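Local coordinates for protein histone deacetylase complex subunit SAP18 (Mus musculus, PDB 4A6Q) that acts as a Sin3-associated corepressor that enhances histone deacetylase-mediated transcriptional repression and is an auxiliary component of the splicing-dependent exon junction complex, at residues L28-H41 with F127-P139. Sequence-based numbering, arbitrary orientation.
Sequences LLLRVFTTNNGRHH and FQIGDYLDIAITP. With IPA (isopropyl alcohol), chain B.
D134 grips both H40 and H41 with one carboxylate, tying the loop after strand 28-35 back onto the sheet. CG lies anti to the backbone N (chi1 -161°), which brings both oxygens to the histidines. D134 OD1 offers its syn lone pair to H41 ND1 at 2.6 Å, in the plane of that imidazole. D134 OD2 takes H40 ND1 at 2.8 Å on its anti lone pair. The backbone N of H41 also reaches D134 OD2, at 3.0 Å, on the syn side but 25° out of the carboxylate plane. Three N-H groups thus fix the buried carboxylate's rotation and would be expected to favour its ionised form. A136 CB lies over one face of the H40 ring, a CH-pi contact 4.1 Å from the centroid, and T35 CG2 sits over the centre of the H41 ring.

On the same face as D134 and A136, nearer the start of the strands, the F33 ring turns its edge to the face of Y132, the planes 82° apart. The opposite face, with V32, L133 and I135, is largely apolar: V32 CG1 meets I135 CD1 at 3.6 Å. Where the pair begins, L30 CD1 touches F127 CZ, just ahead of strand 132-138, at 3.5 Å.

Five backbone hydrogen bonds, from L133 N to R31 O through I137 N to T35 O, join the strands in parallel within a ubiquitin-like sheet. Strand 56-60 flanks 28-35, strand 86-94 flanks 132-138, and helix 66-76 packs on the apolar face through L69 and V73.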
loop_
_atom_site.group_PDB
_atom_site.type_symbol
_atom_site.label_atom_id
_atom_site.label_comp_id
_atom_site.label_asym_id
_atom_site.label_seq_id
_atom_site.Cartn_x
_atom_site.Cartn_y
_atom_site.Cartn_z
ATOM N N LEU A 28 13.462 -1.735 -3.519
ATOM C CA LEU A 28 12.532 -2.613 -4.175
ATOM C C LEU A 28 11.811 -1.847 -5.282
ATOM O O LEU A 28 11.713 -0.614 -5.239
ATOM C CB LEU A 28 11.512 -3.156 -3.164
ATOM C CG LEU A 28 10.601 -2.179 -2.422
ATOM C CD1 LEU A 28 9.237 -2.125 -3.123
ATOM C CD2 LEU A 28 10.417 -2.580 -0.974
ATOM N N LEU A 29 11.341 -2.565 -6.276
ATOM C CA LEU A 29 10.554 -1.956 -7.340
ATOM C C LEU A 29 9.091 -2.154 -6.975
ATOM O O LEU A 29 8.596 -3.284 -6.923
ATOM C CB LEU A 29 10.909 -2.550 -8.729
ATOM C CG LEU A 29 10.351 -1.772 -9.943
ATOM C CD1 LEU A 29 11.141 -2.068 -11.229
ATOM C CD2 LEU A 29 8.892 -2.091 -10.163
ATOM N N LEU A 30 8.402 -1.042 -6.724
ATOM C CA LEU A 30 6.990 -1.052 -6.319
ATOM C C LEU A 30 6.115 -0.706 -7.530
ATOM O O LEU A 30 6.339 0.292 -8.171
ATOM C CB LEU A 30 6.805 0.009 -5.246
ATOM C CG LEU A 30 5.380 0.239 -4.708
ATOM C CD1 LEU A 30 4.918 -1.021 -3.988
ATOM C CD2 LEU A 30 5.320 1.461 -3.822
ATOM N N ARG A 31 5.129 -1.549 -7.819
ATOM C CA ARG A 31 4.197 -1.315 -8.937
ATOM C C ARG A 31 2.893 -0.769 -8.359
ATOM O O ARG A 31 2.247 -1.426 -7.526
ATOM C CB ARG A 31 3.952 -2.627 -9.687
ATOM C CG ARG A 31 5.272 -3.229 -10.278
ATOM C CD ARG A 31 5.025 -4.568 -10.967
ATOM N NE ARG A 31 4.247 -4.402 -12.188
ATOM C CZ ARG A 31 3.846 -5.397 -12.971
ATOM N NH1 ARG A 31 4.138 -6.663 -12.664
ATOM N NH2 ARG A 31 3.125 -5.129 -14.053
ATOM N N VAL A 32 2.552 0.452 -8.758
ATOM C CA VAL A 32 1.397 1.164 -8.200
ATOM C C VAL A 32 0.363 1.356 -9.290
ATOM O O VAL A 32 0.680 1.825 -10.380
ATOM C CB VAL A 32 1.845 2.549 -7.715
ATOM C CG1 VAL A 32 0.666 3.323 -7.132
ATOM C CG2 VAL A 32 2.940 2.398 -6.658
ATOM N N PHE A 33 -0.865 0.940 -9.008
ATOM C CA PHE A 33 -1.957 1.122 -9.926
ATOM C C PHE A 33 -2.871 2.140 -9.297
ATOM O O PHE A 33 -2.939 2.217 -8.072
ATOM C CB PHE A 33 -2.660 -0.220 -10.142
ATOM C CG PHE A 33 -1.741 -1.265 -10.743
ATOM C CD1 PHE A 33 -0.956 -2.069 -9.936
ATOM C CD2 PHE A 33 -1.632 -1.399 -12.124
ATOM C CE1 PHE A 33 -0.096 -2.999 -10.480
ATOM C CE2 PHE A 33 -0.786 -2.342 -12.681
ATOM C CZ PHE A 33 0.012 -3.123 -11.854
ATOM N N THR A 34 -3.521 2.928 -10.130
ATOM C CA THR A 34 -4.362 4.013 -9.608
ATOM C C THR A 34 -5.714 4.025 -10.309
ATOM O O THR A 34 -5.848 3.575 -11.449
ATOM C CB THR A 34 -3.697 5.435 -9.740
ATOM O OG1 THR A 34 -3.387 5.713 -11.117
ATOM C CG2 THR A 34 -2.390 5.526 -8.930
ATOM N N THR A 35 -6.723 4.536 -9.607
ATOM C CA THR A 35 -8.025 4.764 -10.228
ATOM C C THR A 35 -8.506 6.173 -9.958
ATOM O O THR A 35 -8.038 6.835 -9.026
ATOM C CB THR A 35 -9.128 3.809 -9.698
ATOM O OG1 THR A 35 -9.468 4.177 -8.343
ATOM C CG2 THR A 35 -8.678 2.373 -9.732
ATOM N N ASN A 36 -9.462 6.613 -10.786
ATOM C CA ASN A 36 -10.188 7.871 -10.509
ATOM C C ASN A 36 -11.703 7.737 -10.601
ATOM O O ASN A 36 -12.403 8.728 -10.780
ATOM C CB ASN A 36 -9.659 9.024 -11.372
ATOM C CG ASN A 36 -9.855 8.797 -12.871
ATOM O OD1 ASN A 36 -10.423 7.799 -13.312
ATOM N ND2 ASN A 36 -9.377 9.749 -13.664
ATOM N N ASN A 37 -12.199 6.515 -10.448
ATOM C CA ASN A 37 -13.636 6.243 -10.510
ATOM C C ASN A 37 -14.289 6.132 -9.149
ATOM O O ASN A 37 -15.487 5.859 -9.044
ATOM C CB ASN A 37 -13.919 4.964 -11.318
ATOM C CG ASN A 37 -13.429 3.704 -10.632
ATOM O OD1 ASN A 37 -12.657 3.763 -9.674
ATOM N ND2 ASN A 37 -13.892 2.543 -11.123
ATOM N N GLY A 38 -13.509 6.291 -8.100
ATOM C CA GLY A 38 -14.043 6.219 -6.751
ATOM C C GLY A 38 -13.914 4.883 -6.043
ATOM O O GLY A 38 -14.388 4.736 -4.911
ATOM N N ARG A 39 -13.294 3.901 -6.689
ATOM C CA ARG A 39 -13.113 2.608 -6.043
ATOM C C ARG A 39 -11.829 1.957 -6.476
ATOM O O ARG A 39 -11.203 2.396 -7.442
ATOM C CB ARG A 39 -14.279 1.691 -6.358
ATOM C CG ARG A 39 -14.439 1.377 -7.792
ATOM C CD ARG A 39 -15.919 1.139 -8.064
ATOM N NE ARG A 39 -16.686 2.252 -7.524
ATOM C CZ ARG A 39 -17.285 3.176 -8.265
ATOM N NH1 ARG A 39 -17.225 3.111 -9.592
ATOM N NH2 ARG A 39 -17.939 4.166 -7.670
ATOM N N HIS A 40 -11.416 0.945 -5.722
ATOM C CA HIS A 40 -10.252 0.170 -6.123
ATOM C C HIS A 40 -10.506 -0.605 -7.404
ATOM O O HIS A 40 -11.651 -0.890 -7.776
ATOM C CB HIS A 40 -9.782 -0.746 -4.990
ATOM C CG HIS A 40 -9.115 0.009 -3.897
ATOM N ND1 HIS A 40 -7.874 0.583 -4.061
ATOM C CD2 HIS A 40 -9.540 0.388 -2.664
ATOM C CE1 HIS A 40 -7.543 1.241 -2.972
ATOM N NE2 HIS A 40 -8.548 1.165 -2.118
ATOM N N HIS A 41 -9.434 -0.953 -8.090
ATOM C CA HIS A 41 -9.528 -1.917 -9.150
ATOM C C HIS A 41 -10.178 -3.200 -8.614
ATOM O O HIS A 41 -9.971 -3.587 -7.460
ATOM C CB HIS A 41 -8.139 -2.273 -9.719
ATOM C CG HIS A 41 -7.548 -1.221 -10.609
ATOM N ND1 HIS A 41 -6.515 -0.403 -10.212
ATOM C CD2 HIS A 41 -7.814 -0.896 -11.899
ATOM C CE1 HIS A 41 -6.186 0.401 -11.214
ATOM N NE2 HIS A 41 -6.975 0.141 -12.234
ATOM N N PHE A 127 3.389 -5.894 3.665
ATOM C CA PHE A 127 3.644 -5.849 2.233
ATOM C C PHE A 127 4.793 -6.791 1.913
ATOM O O PHE A 127 5.764 -6.890 2.678
ATOM C CB PHE A 127 4.027 -4.409 1.837
ATOM C CG PHE A 127 4.332 -4.271 0.393
ATOM C CD1 PHE A 127 3.325 -4.087 -0.532
ATOM C CD2 PHE A 127 5.655 -4.337 -0.035
ATOM C CE1 PHE A 127 3.630 -3.972 -1.884
ATOM C CE2 PHE A 127 5.956 -4.233 -1.351
ATOM C CZ PHE A 127 4.949 -4.058 -2.272
ATOM N N GLN A 128 4.684 -7.475 0.782
ATOM C CA GLN A 128 5.768 -8.318 0.286
ATOM C C GLN A 128 6.081 -7.940 -1.124
ATOM O O GLN A 128 5.210 -7.563 -1.897
ATOM C CB GLN A 128 5.370 -9.801 0.343
ATOM C CG GLN A 128 5.197 -10.259 1.765
ATOM C CD GLN A 128 4.919 -11.737 1.919
ATOM O OE1 GLN A 128 5.110 -12.286 2.995
ATOM N NE2 GLN A 128 4.462 -12.381 0.861
ATOM N N ILE A 129 7.364 -8.050 -1.482
ATOM C CA ILE A 129 7.757 -7.835 -2.856
ATOM C C ILE A 129 6.953 -8.818 -3.657
ATOM O O ILE A 129 6.839 -9.976 -3.272
ATOM C CB ILE A 129 9.290 -8.107 -3.061
ATOM C CG1 ILE A 129 10.064 -6.811 -2.943
ATOM C CG2 ILE A 129 9.572 -8.755 -4.391
ATOM C CD1 ILE A 129 9.961 -6.219 -1.590
ATOM N N GLY A 130 6.366 -8.371 -4.753
ATOM C CA GLY A 130 5.533 -9.269 -5.515
ATOM C C GLY A 130 4.101 -8.794 -5.398
ATOM O O GLY A 130 3.268 -9.082 -6.274
ATOM N N ASP A 131 3.806 -8.120 -4.287
ATOM C CA ASP A 131 2.467 -7.530 -4.150
ATOM C C ASP A 131 2.385 -6.266 -4.984
ATOM O O ASP A 131 3.402 -5.626 -5.256
ATOM C CB ASP A 131 2.178 -7.110 -2.708
ATOM C CG ASP A 131 2.157 -8.254 -1.714
ATOM O OD1 ASP A 131 2.070 -9.458 -2.110
ATOM O OD2 ASP A 131 2.196 -7.956 -0.488
ATOM N N TYR A 132 1.161 -5.838 -5.294
ATOM C CA TYR A 132 0.928 -4.538 -5.953
ATOM C C TYR A 132 0.288 -3.561 -4.987
ATOM O O TYR A 132 -0.348 -3.972 -3.992
ATOM C CB TYR A 132 0.015 -4.690 -7.175
ATOM C CG TYR A 132 0.411 -5.828 -8.095
ATOM C CD1 TYR A 132 1.663 -5.861 -8.660
ATOM C CD2 TYR A 132 -0.486 -6.829 -8.412
ATOM C CE1 TYR A 132 2.047 -6.900 -9.514
ATOM C CE2 TYR A 132 -0.117 -7.856 -9.254
ATOM C CZ TYR A 132 1.143 -7.875 -9.810
ATOM O OH TYR A 132 1.534 -8.905 -10.665
ATOM N N LEU A 133 0.477 -2.267 -5.243
ATOM C CA LEU A 133 -0.242 -1.246 -4.466
ATOM C C LEU A 133 -1.307 -0.604 -5.329
ATOM O O LEU A 133 -1.051 -0.261 -6.479
ATOM C CB LEU A 133 0.754 -0.182 -4.018
ATOM C CG LEU A 133 0.317 0.741 -2.893
ATOM C CD1 LEU A 133 0.150 -0.036 -1.562
ATOM C CD2 LEU A 133 1.411 1.813 -2.744
ATOM N N ASP A 134 -2.529 -0.472 -4.801
ATOM C CA ASP A 134 -3.617 0.123 -5.589
ATOM C C ASP A 134 -4.070 1.373 -4.863
ATOM O O ASP A 134 -4.334 1.330 -3.662
ATOM C CB ASP A 134 -4.795 -0.863 -5.684
ATOM C CG ASP A 134 -5.728 -0.543 -6.821
ATOM O OD1 ASP A 134 -5.301 -0.601 -7.978
ATOM O OD2 ASP A 134 -6.926 -0.281 -6.588
ATOM N N ILE A 135 -4.158 2.489 -5.562
ATOM C CA ILE A 135 -4.569 3.737 -4.914
ATOM C C ILE A 135 -5.787 4.298 -5.622
ATOM O O ILE A 135 -5.729 4.621 -6.799
ATOM C CB ILE A 135 -3.443 4.792 -4.941
ATOM C CG1 ILE A 135 -2.133 4.191 -4.440
ATOM C CG2 ILE A 135 -3.870 6.036 -4.140
ATOM C CD1 ILE A 135 -0.969 5.182 -4.558
ATOM N N ALA A 136 -6.897 4.405 -4.902
ATOM C CA ALA A 136 -8.096 4.999 -5.452
ATOM C C ALA A 136 -8.075 6.482 -5.071
ATOM O O ALA A 136 -8.064 6.817 -3.879
ATOM C CB ALA A 136 -9.338 4.316 -4.876
ATOM N N ILE A 137 -8.033 7.356 -6.069
ATOM C CA ILE A 137 -7.898 8.795 -5.806
ATOM C C ILE A 137 -9.267 9.414 -6.038
ATOM O O ILE A 137 -9.901 9.163 -7.070
ATOM C CB ILE A 137 -6.870 9.422 -6.742
ATOM C CG1 ILE A 137 -5.529 8.687 -6.610
ATOM C CG2 ILE A 137 -6.675 10.928 -6.406
ATOM C CD1 ILE A 137 -4.457 9.145 -7.613
ATOM N N THR A 138 -9.739 10.206 -5.079
ATOM C CA THR A 138 -11.039 10.860 -5.221
ATOM C C THR A 138 -10.904 12.351 -4.928
ATOM O O THR A 138 -10.016 12.774 -4.213
ATOM C CB THR A 138 -12.110 10.240 -4.322
ATOM O OG1 THR A 138 -11.646 10.193 -2.976
ATOM C CG2 THR A 138 -12.479 8.819 -4.768
ATOM N N PRO A 139 -11.760 13.174 -5.538
ATOM C CA PRO A 139 -11.623 14.622 -5.370
ATOM C C PRO A 139 -12.067 15.084 -3.984
ATOM O O PRO A 139 -12.657 14.306 -3.224
ATOM C CB PRO A 139 -12.548 15.187 -6.469
ATOM C CG PRO A 139 -13.544 14.134 -6.706
ATOM C CD PRO A 139 -12.861 12.815 -6.451
HETATM C C1 IPA B . -4.980 8.870 -11.644
HETATM C C2 IPA B . -5.726 8.068 -12.705
HETATM C C3 IPA B . -5.000 8.225 -14.036
HETATM O O2 IPA B . -5.751 6.694 -12.357
HETATM O O HOH W 1 5.058 -4.035 -6.462
HETATM O O HOH W 2 -10.811 6.508 -7.437
HETATM O O HOH W 3 -12.369 10.070 -8.435
#